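Gentamicin resistance protein (Enterococcus gallinarum, PDB 3TDV) transfers a phosphoryl group from a nucleoside triphosphate, preferring GTP over ATP, to the 2''-hydroxyl of aminoglycosides and so probably confers gentamicin resistance. Local coordinates at residues K113-L118 / Q210-G215. Sequence-based numbering, arbitrary orientation.
Sequences KDRLAL and QTPLTG
L116 and L213 form the inner, apolar half of this contact, a compact example of how a helix is seated against the edge of a small sheet. The two leucines cross at about a right angle, and methyl CD1 of L116 does all the touching: it lies 3.4 Å from CB of L213, tighter than ordinary van der Waals contact, and 3.7 Å from its CD1. L116 carries CG anti to the backbone N (chi1 -168°), which swings the isobutyl group from the helix flank across to the strand. L100, F108 and M105 pack round L116, and V72 touches L213, enclosing the pair in a buried apolar cluster.

One residue earlier on the helix, R115 meets P212, which supplies a second apolar surface. Ring atoms CD and CG of P212 both lie 3.8 Å from R115 CB, while CG approaches the backbone N of L116 at 4.1 Å.

The polar atoms meet at the solvent side, and no hydrogen bond joins the two segments. The R115 chain bends at both chi2 (-11°) and chi3, bringing the carbonyl O of Q210 over one face of the guanidinium. The 2.7 Å between NE and Q210 O is doubtful, and the side chain may not be firmly placed. L118 CD2 lies over the opposite face, 3.6 Å above its plane and offset toward the rim. A side-chain bond tethers the strand instead: Q119, farther along helix 110-129, accepts the L213 backbone N-H through OE1.

Strand 213-216 pairs with strand 202-204, where T214 and G215 both face L203 in a classic beta bulge. This hairpin runs from beside H201 to near D218, which together bind a magnesium ion, in the C-terminal lobe of a protein-kinase-like fold; the L213 side chain is about 11 Å from GDP.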
ATOM      1  N   LYS A 113     -13.096  12.388  10.221  1.00 36.58           N
ATOM      2  CA  LYS A 113     -11.769  12.563   9.652  1.00 34.03           C
ATOM      3  C   LYS A 113     -10.690  12.673  10.733  1.00 31.96           C
ATOM      4  O   LYS A 113      -9.675  11.970  10.682  1.00 37.91           O
ATOM      5  CB  LYS A 113     -11.734  13.779   8.732  1.00 39.58           C
ATOM      6  CG  LYS A 113     -11.210  13.481   7.337  1.00 43.70           C
ATOM      7  CD  LYS A 113     -10.973  14.763   6.546  1.00 53.16           C
ATOM      8  CE  LYS A 113     -12.094  15.033   5.548  1.00 54.95           C
ATOM      9  NZ  LYS A 113     -11.863  16.297   4.780  1.00 54.44           N
ATOM     10  N   ASP A 114     -10.909  13.536  11.716  1.00 32.07           N
ATOM     11  CA  ASP A 114      -9.936  13.700  12.794  1.00 31.92           C
ATOM     12  C   ASP A 114      -9.773  12.428  13.626  1.00 23.72           C
ATOM     13  O   ASP A 114      -8.667  12.086  14.054  1.00 20.57           O
ATOM     14  CB  ASP A 114     -10.288  14.879  13.718  1.00 28.59           C
ATOM     15  CG  ASP A 114      -9.639  14.741  15.089  1.00 30.47           C
ATOM     16  OD1 ASP A 114      -8.438  15.080  15.237  1.00 25.79           O
ATOM     17  OD2 ASP A 114     -10.320  14.243  16.013  1.00 34.72           O
ATOM     18  N   ARG A 115     -10.880  11.741  13.876  1.00 30.83           N
ATOM     19  CA  ARG A 115     -10.822  10.464  14.569  1.00 26.76           C
ATOM     20  C   ARG A 115     -10.012   9.462  13.723  1.00 25.92           C
ATOM     21  O   ARG A 115      -9.193   8.700  14.246  1.00 27.20           O
ATOM     22  CB  ARG A 115     -12.236   9.941  14.834  1.00 34.57           C
ATOM     23  CG  ARG A 115     -12.479   9.498  16.264  1.00 39.78           C
ATOM     24  CD  ARG A 115     -11.171   9.435  17.045  1.00 48.81           C
ATOM     25  NE  ARG A 115     -10.735   8.064  17.328  1.00 48.59           N
ATOM     26  CZ  ARG A 115     -10.320   7.649  18.524  1.00 51.19           C
ATOM     27  NH1 ARG A 115     -10.286   8.498  19.547  1.00 55.71           N
ATOM     28  NH2 ARG A 115      -9.941   6.386  18.703  1.00 53.70           N
ATOM     29  N   LEU A 116     -10.228   9.472  12.414  1.00 24.21           N
ATOM     30  CA  LEU A 116      -9.498   8.571  11.509  1.00 26.78           C
ATOM     31  C   LEU A 116      -7.984   8.777  11.609  1.00 27.60           C
ATOM     32  O   LEU A 116      -7.229   7.815  11.731  1.00 24.81           O
ATOM     33  CB  LEU A 116      -9.968   8.783  10.063  1.00 23.55           C
ATOM     34  CG  LEU A 116      -9.589   7.797   8.958  1.00 32.55           C
ATOM     35  CD1 LEU A 116      -9.697   6.348   9.419  1.00 30.53           C
ATOM     36  CD2 LEU A 116     -10.486   8.028   7.761  1.00 36.86           C
ATOM     37  N   ALA A 117      -7.551  10.037  11.568  1.00 26.25           N
ATOM     38  CA  ALA A 117      -6.130  10.354  11.576  1.00 27.15           C
ATOM     39  C   ALA A 117      -5.452   9.729  12.781  1.00 25.34           C
ATOM     40  O   ALA A 117      -4.302   9.254  12.708  1.00 26.30           O
ATOM     41  CB  ALA A 117      -5.917  11.884  11.582  1.00 24.22           C
ATOM     42  N   LEU A 118      -6.166   9.736  13.896  1.00 19.36           N
ATOM     43  CA  LEU A 118      -5.577   9.341  15.170  1.00 24.33           C
ATOM     44  C   LEU A 118      -5.470   7.820  15.230  1.00 22.85           C
ATOM     45  O   LEU A 118      -4.483   7.281  15.739  1.00 22.76           O
ATOM     46  CB  LEU A 118      -6.398   9.897  16.352  1.00 21.81           C
ATOM     47  CG  LEU A 118      -6.008   9.310  17.708  1.00 21.68           C
ATOM     48  CD1 LEU A 118      -4.574   9.721  18.055  1.00 18.30           C
ATOM     49  CD2 LEU A 118      -6.973   9.743  18.804  1.00 32.63           C
ATOM     50  N   GLN A 210     -16.305   7.002  17.837  1.00 35.56           N
ATOM     51  CA  GLN A 210     -14.967   6.824  18.416  1.00 42.41           C
ATOM     52  C   GLN A 210     -13.974   6.094  17.484  1.00 41.06           C
ATOM     53  O   GLN A 210     -12.773   6.370  17.500  1.00 37.19           O
ATOM     54  CB  GLN A 210     -15.053   6.089  19.765  1.00 38.75           C
ATOM     55  CG  GLN A 210     -14.515   6.885  20.965  1.00 56.42           C
ATOM     56  CD  GLN A 210     -15.607   7.635  21.736  1.00 63.32           C
ATOM     57  OE1 GLN A 210     -15.832   8.829  21.517  1.00 56.11           O
ATOM     58  NE2 GLN A 210     -16.286   6.929  22.646  1.00 59.92           N
ATOM     59  N   THR A 211     -14.474   5.173  16.664  1.00 36.70           N
ATOM     60  CA  THR A 211     -13.587   4.347  15.838  1.00 32.10           C
ATOM     61  C   THR A 211     -14.110   4.137  14.422  1.00 28.64           C
ATOM     62  O   THR A 211     -14.506   3.029  14.059  1.00 29.95           O
ATOM     63  CB  THR A 211     -13.334   2.983  16.512  1.00 37.85           C
ATOM     64  OG1 THR A 211     -14.517   2.563  17.221  1.00 37.04           O
ATOM     65  CG2 THR A 211     -12.177   3.094  17.508  1.00 37.72           C
ATOM     66  N   PRO A 212     -14.101   5.208  13.608  1.00 24.85           N
ATOM     67  CA  PRO A 212     -14.607   5.105  12.240  1.00 28.26           C
ATOM     68  C   PRO A 212     -13.679   4.295  11.315  1.00 28.29           C
ATOM     69  O   PRO A 212     -14.102   3.954  10.208  1.00 26.06           O
ATOM     70  CB  PRO A 212     -14.705   6.562  11.792  1.00 24.15           C
ATOM     71  CG  PRO A 212     -13.664   7.251  12.564  1.00 27.14           C
ATOM     72  CD  PRO A 212     -13.671   6.579  13.923  1.00 28.59           C
ATOM     73  N   LEU A 213     -12.454   3.992  11.755  1.00 26.69           N
ATOM     74  CA  LEU A 213     -11.608   3.027  11.039  1.00 26.96           C
ATOM     75  C   LEU A 213     -11.806   1.596  11.577  1.00 26.08           C
ATOM     76  O   LEU A 213     -11.386   1.263  12.696  1.00 25.19           O
ATOM     77  CB  LEU A 213     -10.115   3.405  11.086  1.00 23.15           C
ATOM     78  CG  LEU A 213      -9.210   2.496  10.226  1.00 23.55           C
ATOM     79  CD1 LEU A 213      -9.420   2.768   8.726  1.00 18.56           C
ATOM     80  CD2 LEU A 213      -7.733   2.610  10.603  1.00 18.65           C
ATOM     81  N   THR A 214     -12.432   0.754  10.761  1.00 24.78           N
ATOM     82  CA  THR A 214     -12.748  -0.617  11.141  1.00 22.90           C
ATOM     83  C   THR A 214     -11.564  -1.577  10.881  1.00 30.54           C
ATOM     84  O   THR A 214     -11.257  -2.467  11.701  1.00 22.98           O
ATOM     85  CB  THR A 214     -13.963  -1.128  10.342  1.00 27.13           C
ATOM     86  OG1 THR A 214     -14.939  -0.082  10.212  1.00 27.72           O
ATOM     87  CG2 THR A 214     -14.574  -2.342  11.040  1.00 33.93           C
ATOM     88  N   GLY A 215     -10.907  -1.412   9.734  1.00 22.50           N
ATOM     89  CA  GLY A 215      -9.725  -2.198   9.480  1.00 22.18           C
ATOM     90  C   GLY A 215      -8.874  -1.770   8.310  1.00 21.45           C
ATOM     91  O   GLY A 215      -9.118  -0.736   7.639  1.00 17.40           O
TER